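Local coordinates for sucrose 6(F)-phosphate phosphorylase (PDB 6S9V), which is a phosphorylase with an alpha-amylase-type (beta/alpha)8-barrel catalytic domain, at residues V52-R64 against T70-Y82. Residues are numbered along the deposited sequence; the frame is centred on the assembly and turned at random.
With SO4 (sulfate ion), chain E.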
ATOM      1  N   VAL A  52     -10.065   7.316   3.506  1.00 17.22           N
ATOM      2  CA  VAL A  52      -9.983   5.916   3.927  1.00 17.13           C
ATOM      3  C   VAL A  52      -9.639   5.074   2.704  1.00 18.09           C
ATOM      4  O   VAL A  52     -10.354   5.122   1.694  1.00 19.55           O
ATOM      5  CB  VAL A  52     -11.296   5.409   4.550  1.00 20.04           C
ATOM      6  CG1 VAL A  52     -11.151   3.934   4.977  1.00 21.51           C
ATOM      7  CG2 VAL A  52     -11.731   6.281   5.721  1.00 21.24           C
ATOM      8  N   HIS A  53      -8.540   4.319   2.787  1.00 16.82           N
ATOM      9  CA  HIS A  53      -8.263   3.240   1.852  1.00 16.06           C
ATOM     10  C   HIS A  53      -8.932   1.988   2.404  1.00 16.47           C
ATOM     11  O   HIS A  53      -8.502   1.456   3.433  1.00 16.67           O
ATOM     12  CB  HIS A  53      -6.769   3.015   1.662  1.00 16.89           C
ATOM     13  CG  HIS A  53      -6.440   1.845   0.785  1.00 19.30           C
ATOM     14  ND1 HIS A  53      -5.180   1.293   0.724  1.00 20.28           N
ATOM     15  CD2 HIS A  53      -7.204   1.132  -0.079  1.00 20.32           C
ATOM     16  CE1 HIS A  53      -5.182   0.284  -0.126  1.00 20.76           C
ATOM     17  NE2 HIS A  53      -6.399   0.162  -0.625  1.00 20.15           N
ATOM     18  N   ILE A  54     -10.004   1.557   1.752  1.00 16.39           N
ATOM     19  CA  ILE A  54     -10.668   0.299   2.059  1.00 17.14           C
ATOM     20  C   ILE A  54     -10.000  -0.781   1.220  1.00 17.68           C
ATOM     21  O   ILE A  54     -10.110  -0.772  -0.008  1.00 17.93           O
ATOM     22  CB  ILE A  54     -12.168   0.359   1.758  1.00 18.18           C
ATOM     23  CG1 ILE A  54     -12.841   1.499   2.508  1.00 18.97           C
ATOM     24  CG2 ILE A  54     -12.832  -0.976   2.127  1.00 19.73           C
ATOM     25  CD1 ILE A  54     -14.270   1.746   2.041  1.00 21.43           C
ATOM     26  N   LEU A  55      -9.312  -1.713   1.874  1.00 17.69           N
ATOM     27  CA  LEU A  55      -8.679  -2.805   1.151  1.00 17.91           C
ATOM     28  C   LEU A  55      -9.765  -3.626   0.452  1.00 18.99           C
ATOM     29  O   LEU A  55     -10.939  -3.544   0.815  1.00 18.89           O
ATOM     30  CB  LEU A  55      -7.823  -3.631   2.107  1.00 17.43           C
ATOM     31  CG  LEU A  55      -6.589  -2.806   2.534  1.00 17.83           C
ATOM     32  CD1 LEU A  55      -6.023  -3.233   3.880  1.00 16.12           C
ATOM     33  CD2 LEU A  55      -5.523  -2.890   1.427  1.00 19.57           C
ATOM     34  N   PRO A  56      -9.397  -4.383  -0.581  1.00 18.43           N
ATOM     35  CA  PRO A  56     -10.393  -4.859  -1.583  1.00 17.72           C
ATOM     36  C   PRO A  56     -11.650  -5.419  -0.945  1.00 18.66           C
ATOM     37  O   PRO A  56     -11.608  -6.451  -0.256  1.00 18.20           O
ATOM     38  CB  PRO A  56      -9.618  -5.942  -2.346  1.00 17.64           C
ATOM     39  CG  PRO A  56      -8.199  -5.473  -2.291  1.00 19.48           C
ATOM     40  CD  PRO A  56      -8.028  -4.808  -0.934  1.00 19.32           C
ATOM     41  N   PRO A  57     -12.795  -4.758  -1.155  1.00 18.55           N
ATOM     42  CA  PRO A  57     -14.073  -5.225  -0.592  1.00 16.77           C
ATOM     43  C   PRO A  57     -14.973  -5.970  -1.572  1.00 17.20           C
ATOM     44  O   PRO A  57     -16.153  -6.155  -1.260  1.00 18.55           O
ATOM     45  CB  PRO A  57     -14.731  -3.904  -0.176  1.00 18.80           C
ATOM     46  CG  PRO A  57     -14.324  -2.966  -1.300  1.00 20.44           C
ATOM     47  CD  PRO A  57     -12.910  -3.384  -1.682  1.00 19.87           C
ATOM     48  N   PHE A  58     -14.465  -6.375  -2.733  1.00 17.75           N
ATOM     49  CA  PHE A  58     -15.272  -7.071  -3.726  1.00 16.92           C
ATOM     50  C   PHE A  58     -15.270  -8.567  -3.448  1.00 17.40           C
ATOM     51  O   PHE A  58     -14.367  -9.081  -2.781  1.00 17.95           O
ATOM     52  CB  PHE A  58     -14.731  -6.756  -5.120  1.00 16.80           C
ATOM     53  CG  PHE A  58     -14.259  -5.339  -5.244  1.00 19.39           C
ATOM     54  CD1 PHE A  58     -15.168  -4.301  -5.290  1.00 20.01           C
ATOM     55  CD2 PHE A  58     -12.909  -5.039  -5.254  1.00 21.00           C
ATOM     56  CE1 PHE A  58     -14.737  -2.995  -5.369  1.00 17.89           C
ATOM     57  CE2 PHE A  58     -12.475  -3.734  -5.343  1.00 20.03           C
ATOM     58  CZ  PHE A  58     -13.391  -2.714  -5.381  1.00 17.28           C
ATOM     59  N   PRO A  59     -16.281  -9.294  -3.925  1.00 18.80           N
ATOM     60  CA  PRO A  59     -16.250 -10.759  -3.797  1.00 19.00           C
ATOM     61  C   PRO A  59     -14.946 -11.291  -4.359  1.00 19.31           C
ATOM     62  O   PRO A  59     -14.522 -10.905  -5.448  1.00 20.01           O
ATOM     63  CB  PRO A  59     -17.456 -11.227  -4.618  1.00 20.65           C
ATOM     64  CG  PRO A  59     -18.321 -10.028  -4.776  1.00 23.63           C
ATOM     65  CD  PRO A  59     -17.408  -8.838  -4.762  1.00 21.70           C
ATOM     66  N   SER A  60     -14.297 -12.169  -3.598  1.00 18.18           N
ATOM     67  CA  SER A  60     -12.946 -12.604  -3.921  1.00 17.96           C
ATOM     68  C   SER A  60     -12.780 -14.070  -3.559  1.00 18.78           C
ATOM     69  O   SER A  60     -13.352 -14.553  -2.578  1.00 20.25           O
ATOM     70  CB  SER A  60     -11.916 -11.746  -3.183  1.00 19.26           C
ATOM     71  OG  SER A  60     -10.596 -12.227  -3.334  1.00 21.52           O
ATOM     72  N   SER A  61     -11.965 -14.772  -4.342  1.00 18.57           N
ATOM     73  CA  SER A  61     -11.770 -16.202  -4.126  1.00 20.21           C
ATOM     74  C   SER A  61     -10.442 -16.549  -3.451  1.00 20.68           C
ATOM     75  O   SER A  61     -10.078 -17.733  -3.396  1.00 21.19           O
ATOM     76  CB  SER A  61     -11.881 -16.954  -5.452  1.00 21.06           C
ATOM     77  OG  SER A  61     -10.780 -16.690  -6.296  1.00 19.66           O
ATOM     78  N   GLY A  62      -9.720 -15.565  -2.927  1.00 20.44           N
ATOM     79  CA  GLY A  62      -8.488 -15.837  -2.210  1.00 21.56           C
ATOM     80  C   GLY A  62      -7.703 -14.569  -1.970  1.00 21.66           C
ATOM     81  O   GLY A  62      -8.061 -13.487  -2.438  1.00 20.79           O
ATOM     82  N   ASP A  63      -6.612 -14.724  -1.203  1.00 21.86           N
ATOM     83  CA  ASP A  63      -5.642 -13.645  -0.992  1.00 23.71           C
ATOM     84  C   ASP A  63      -6.298 -12.430  -0.335  1.00 21.03           C
ATOM     85  O   ASP A  63      -5.988 -11.280  -0.654  1.00 20.09           O
ATOM     86  CB  ASP A  63      -4.977 -13.267  -2.320  1.00 30.61           C
ATOM     87  CG  ASP A  63      -3.601 -12.636  -2.137  1.00 38.16           C
ATOM     88  OD1 ASP A  63      -3.007 -12.798  -1.054  1.00 40.38           O
ATOM     89  OD2 ASP A  63      -3.111 -11.979  -3.084  1.00 39.83           O
ATOM     90  N   ARG A  64      -7.210 -12.705   0.599  1.00 20.94           N
ATOM     91  CA  ARG A  64      -7.983 -11.715   1.342  1.00 22.95           C
ATOM     92  C   ARG A  64      -8.323 -10.496   0.494  1.00 21.77           C
ATOM     93  O   ARG A  64      -7.896  -9.375   0.797  1.00 21.22           O
ATOM     94  CB  ARG A  64      -7.252 -11.305   2.626  1.00 23.75           C
ATOM     95  CG  ARG A  64      -8.160 -10.522   3.552  1.00 22.00           C
ATOM     96  CD  ARG A  64      -7.663 -10.413   5.000  1.00 20.79           C
ATOM     97  NE  ARG A  64      -8.639  -9.639   5.755  1.00 20.34           N
ATOM     98  CZ  ARG A  64      -8.557  -9.338   7.041  1.00 18.59           C
ATOM     99  NH1 ARG A  64      -7.532  -9.761   7.769  1.00 18.16           N
ATOM    100  NH2 ARG A  64      -9.516  -8.612   7.598  1.00 18.84           N
ATOM    101  N   THR A  70     -15.683  -9.937  -9.210  1.00 21.51           N
ATOM    102  CA  THR A  70     -16.402  -8.893  -9.921  1.00 22.08           C
ATOM    103  C   THR A  70     -16.231  -7.610  -9.127  1.00 20.80           C
ATOM    104  O   THR A  70     -16.039  -7.648  -7.908  1.00 20.74           O
ATOM    105  CB  THR A  70     -17.893  -9.226 -10.086  1.00 23.07           C
ATOM    106  OG1 THR A  70     -18.566  -8.137 -10.733  1.00 22.88           O
ATOM    107  CG2 THR A  70     -18.555  -9.468  -8.734  1.00 22.72           C
ATOM    108  N   TYR A  71     -16.285  -6.479  -9.830  1.00 20.29           N
ATOM    109  CA  TYR A  71     -16.313  -5.171  -9.194  1.00 21.48           C
ATOM    110  C   TYR A  71     -17.706  -4.547  -9.186  1.00 21.82           C
ATOM    111  O   TYR A  71     -17.875  -3.440  -8.664  1.00 21.27           O
ATOM    112  CB  TYR A  71     -15.351  -4.206  -9.889  1.00 20.87           C
ATOM    113  CG  TYR A  71     -13.892  -4.593  -9.846  1.00 20.66           C
ATOM    114  CD1 TYR A  71     -13.343  -5.417 -10.822  1.00 20.77           C
ATOM    115  CD2 TYR A  71     -13.056  -4.106  -8.853  1.00 22.84           C
ATOM    116  CE1 TYR A  71     -12.005  -5.744 -10.807  1.00 20.36           C
ATOM    117  CE2 TYR A  71     -11.709  -4.442  -8.822  1.00 24.94           C
ATOM    118  CZ  TYR A  71     -11.194  -5.265  -9.796  1.00 21.83           C
ATOM    119  OH  TYR A  71      -9.854  -5.581  -9.768  1.00 21.15           O
ATOM    120  N   SER A  72     -18.697  -5.223  -9.760  1.00 20.88           N
ATOM    121  CA  SER A  72     -20.030  -4.646  -9.885  1.00 21.57           C
ATOM    122  C   SER A  72     -20.830  -4.738  -8.595  1.00 19.45           C
ATOM    123  O   SER A  72     -21.936  -4.194  -8.527  1.00 21.30           O
ATOM    124  CB  SER A  72     -20.785  -5.325 -11.031  1.00 29.99           C
ATOM    125  OG  SER A  72     -20.935  -6.712 -10.781  1.00 38.54           O
ATOM    126  N   GLU A  73     -20.302  -5.402  -7.572  1.00 19.27           N
ATOM    127  CA  GLU A  73     -20.935  -5.410  -6.265  1.00 20.79           C
ATOM    128  C   GLU A  73     -19.857  -5.476  -5.197  1.00 20.05           C
ATOM    129  O   GLU A  73     -18.735  -5.937  -5.435  1.00 20.19           O
ATOM    130  CB  GLU A  73     -21.914  -6.579  -6.083  1.00 24.20           C
ATOM    131  CG  GLU A  73     -21.255  -7.930  -6.102  1.00 28.51           C
ATOM    132  CD  GLU A  73     -22.141  -9.051  -5.573  1.00 34.90           C
ATOM    133  OE1 GLU A  73     -23.381  -8.880  -5.480  1.00 38.73           O
ATOM    134  OE2 GLU A  73     -21.578 -10.120  -5.260  1.00 34.53           O
ATOM    135  N   ILE A  74     -20.221  -5.010  -4.018  1.00 20.17           N
ATOM    136  CA  ILE A  74     -19.412  -5.214  -2.824  1.00 19.08           C
ATOM    137  C   ILE A  74     -19.724  -6.598  -2.269  1.00 19.29           C
ATOM    138  O   ILE A  74     -20.862  -7.076  -2.348  1.00 20.78           O
ATOM    139  CB  ILE A  74     -19.698  -4.103  -1.794  1.00 18.63           C
ATOM    140  CG1 ILE A  74     -19.288  -2.733  -2.362  1.00 20.11           C
ATOM    141  CG2 ILE A  74     -19.006  -4.408  -0.470  1.00 18.99           C
ATOM    142  CD1 ILE A  74     -17.844  -2.632  -2.812  1.00 20.96           C
ATOM    143  N   GLU A  75     -18.709  -7.260  -1.724  1.00 19.09           N
ATOM    144  CA  GLU A  75     -18.905  -8.540  -1.053  1.00 20.71           C
ATOM    145  C   GLU A  75     -20.032  -8.412  -0.027  1.00 20.73           C
ATOM    146  O   GLU A  75     -19.922  -7.604   0.902  1.00 20.27           O
ATOM    147  CB  GLU A  75     -17.599  -8.972  -0.391  1.00 21.86           C
ATOM    148  CG  GLU A  75     -17.726 -10.061   0.678  1.00 24.58           C
ATOM    149  CD  GLU A  75     -18.487 -11.273   0.200  1.00 26.78           C
ATOM    150  OE1 GLU A  75     -18.292 -11.685  -0.962  1.00 27.99           O
ATOM    151  OE2 GLU A  75     -19.281 -11.813   0.995  1.00 27.53           O
ATOM    152  N   PRO A  76     -21.132  -9.175  -0.169  1.00 21.89           N
ATOM    153  CA  PRO A  76     -22.286  -8.945   0.722  1.00 24.36           C
ATOM    154  C   PRO A  76     -22.002  -9.165   2.198  1.00 24.11           C
ATOM    155  O   PRO A  76     -22.675  -8.548   3.036  1.00 24.61           O
ATOM    156  CB  PRO A  76     -23.344  -9.922   0.181  1.00 26.94           C
ATOM    157  CG  PRO A  76     -22.993 -10.063  -1.272  1.00 26.98           C
ATOM    158  CD  PRO A  76     -21.492 -10.008  -1.332  1.00 23.31           C
ATOM    159  N   LYS A  77     -21.011  -9.990   2.556  1.00 23.62           N
ATOM    160  CA  LYS A  77     -20.608 -10.074   3.958  1.00 27.33           C
ATOM    161  C   LYS A  77     -20.175  -8.718   4.497  1.00 22.53           C
ATOM    162  O   LYS A  77     -20.295  -8.453   5.700  1.00 21.86           O
ATOM    163  CB  LYS A  77     -19.450 -11.064   4.121  1.00 41.81           C
ATOM    164  CG  LYS A  77     -19.821 -12.536   4.153  1.00 61.08           C
ATOM    165  CD  LYS A  77     -18.567 -13.414   4.066  1.00 75.92           C
ATOM    166  CE  LYS A  77     -17.713 -13.349   5.325  1.00 87.97           C
ATOM    167  NZ  LYS A  77     -18.353 -14.023   6.484  1.00 96.93           N
ATOM    168  N   PHE A  78     -19.664  -7.849   3.629  1.00 21.09           N
ATOM    169  CA  PHE A  78     -19.144  -6.556   4.050  1.00 20.87           C
ATOM    170  C   PHE A  78     -20.149  -5.426   3.890  1.00 21.87           C
ATOM    171  O   PHE A  78     -20.122  -4.478   4.683  1.00 22.70           O
ATOM    172  CB  PHE A  78     -17.873  -6.222   3.261  1.00 20.13           C
ATOM    173  CG  PHE A  78     -16.803  -7.283   3.356  1.00 20.69           C
ATOM    174  CD1 PHE A  78     -16.722  -8.107   4.462  1.00 22.51           C
ATOM    175  CD2 PHE A  78     -15.876  -7.453   2.336  1.00 21.12           C
ATOM    176  CE1 PHE A  78     -15.743  -9.087   4.549  1.00 22.46           C
ATOM    177  CE2 PHE A  78     -14.898  -8.432   2.425  1.00 20.77           C
ATOM    178  CZ  PHE A  78     -14.836  -9.246   3.535  1.00 20.20           C
ATOM    179  N   GLY A  79     -21.000  -5.477   2.878  1.00 22.82           N
ATOM    180  CA  GLY A  79     -22.010  -4.454   2.693  1.00 23.88           C
ATOM    181  C   GLY A  79     -22.343  -4.290   1.213  1.00 24.06           C
ATOM    182  O   GLY A  79     -22.357  -5.262   0.456  1.00 22.47           O
ATOM    183  N   THR A  80     -22.607  -3.042   0.829  1.00 23.52           N
ATOM    184  CA  THR A  80     -23.031  -2.728  -0.522  1.00 21.93           C
ATOM    185  C   THR A  80     -22.270  -1.511  -1.023  1.00 22.04           C
ATOM    186  O   THR A  80     -21.623  -0.790  -0.259  1.00 21.80           O
ATOM    187  CB  THR A  80     -24.533  -2.440  -0.607  1.00 22.42           C
ATOM    188  OG1 THR A  80     -24.792  -1.150  -0.036  1.00 21.87           O
ATOM    189  CG2 THR A  80     -25.332  -3.500   0.130  1.00 25.06           C
ATOM    190  N   TRP A  81     -22.363  -1.286  -2.332  1.00 22.16           N
ATOM    191  CA  TRP A  81     -21.757  -0.101  -2.923  1.00 22.07           C
ATOM    192  C   TRP A  81     -22.299   1.177  -2.296  1.00 22.58           C
ATOM    193  O   TRP A  81     -21.607   2.202  -2.279  1.00 22.40           O
ATOM    194  CB  TRP A  81     -22.000  -0.104  -4.428  1.00 22.29           C
ATOM    195  CG  TRP A  81     -20.864  -0.641  -5.239  1.00 20.60           C
ATOM    196  CD1 TRP A  81     -20.896  -1.705  -6.087  1.00 20.22           C
ATOM    197  CD2 TRP A  81     -19.528  -0.134  -5.279  1.00 20.16           C
ATOM    198  NE1 TRP A  81     -19.666  -1.886  -6.668  1.00 19.81           N
ATOM    199  CE2 TRP A  81     -18.803  -0.938  -6.178  1.00 20.07           C
ATOM    200  CE3 TRP A  81     -18.875   0.921  -4.638  1.00 20.22           C
ATOM    201  CZ2 TRP A  81     -17.463  -0.717  -6.460  1.00 20.39           C
ATOM    202  CZ3 TRP A  81     -17.546   1.155  -4.928  1.00 19.88           C
ATOM    203  CH2 TRP A  81     -16.846   0.325  -5.818  1.00 21.19           C
ATOM    204  N   TYR A  82     -23.537   1.153  -1.795  1.00 24.93           N
ATOM    205  CA  TYR A  82     -24.095   2.346  -1.155  1.00 30.14           C
ATOM    206  C   TYR A  82     -23.435   2.638   0.189  1.00 25.36           C
ATOM    207  O   TYR A  82     -23.395   3.799   0.616  1.00 24.98           O
ATOM    208  CB  TYR A  82     -25.603   2.195  -1.022  1.00 41.58           C
ATOM    209  CG  TYR A  82     -26.237   2.150  -2.384  1.00 55.46           C
ATOM    210  CD1 TYR A  82     -26.502   3.320  -3.082  1.00 63.43           C
ATOM    211  CD2 TYR A  82     -26.519   0.939  -3.001  1.00 61.18           C
ATOM    212  CE1 TYR A  82     -27.062   3.287  -4.340  1.00 68.74           C
ATOM    213  CE2 TYR A  82     -27.078   0.897  -4.258  1.00 66.09           C
ATOM    214  CZ  TYR A  82     -27.346   2.073  -4.924  1.00 71.39           C
ATOM    215  OH  TYR A  82     -27.904   2.034  -6.179  1.00 77.51           O
TER
HETATM  216  S   SO4 E 603      -1.816  -0.141   1.564  1.00 63.18           S
HETATM  217  O1  SO4 E 603      -0.397   0.143   1.366  1.00 62.49           O
HETATM  218  O2  SO4 E 603      -2.323  -0.845   0.392  1.00 63.78           O
HETATM  219  O3  SO4 E 603      -2.543   1.115   1.741  1.00 66.53           O
HETATM  220  O4  SO4 E 603      -2.013  -0.958   2.749  1.00 60.83           O
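In this (beta/alpha)8 barrel the second beta-alpha-beta unit runs from strand 51-54 to strand 92-97 through helix 81-88, and its long connecting loop folds back on itself where Pro57, Phe58 and Pro59 meet Thr70-Trp81. The Phe58 ring is the centre of the contact. Tyr71 comes over one face in an edge-to-face pair, ring centroids 4.8 Å apart and planes at 59°, with Tyr71 CD2 above the middle of the Phe58 ring. Pro57 CD covers the opposite face near its rim. Around the edge lie the carbonyl oxygen of Glu73 and the indole of Trp81, whose CZ2 is 3.7 Å from Phe58 CE1. Ile74, with CG1 beside its own backbone N (chi1 -63°), brings CD1 to 3.8 Å from Pro57 CG; the same methyl sits over the centre of one face of Trp81. The indole is fixed in turn by Trp81 NE1, which donates in its ring plane to Tyr71 O at 3.1 Å, while Tyr71 OH is bonded to Met98 N. One backbone bond spans the two segments: Glu75 N gives its hydrogen to Pro57 O at 2.8 Å, nearly straight at 161° and in the carbonyl plane. Farther out, Pro59 CG rests 3.3 Å from Glu73 OE2, and Phe78 turns a ring edge to Pro57 O. On the strand side, His53 ND1 donates to O3 of a sulfate ion at 2.8 Å, and its NE2 is hydrogen-bonded to Asp96. The contact thus combines a single backbone bond with a largely apolar interior, in which both faces of Phe58 are covered and Thr70 O, buried against Phe58 CB, has no polar partner in the model.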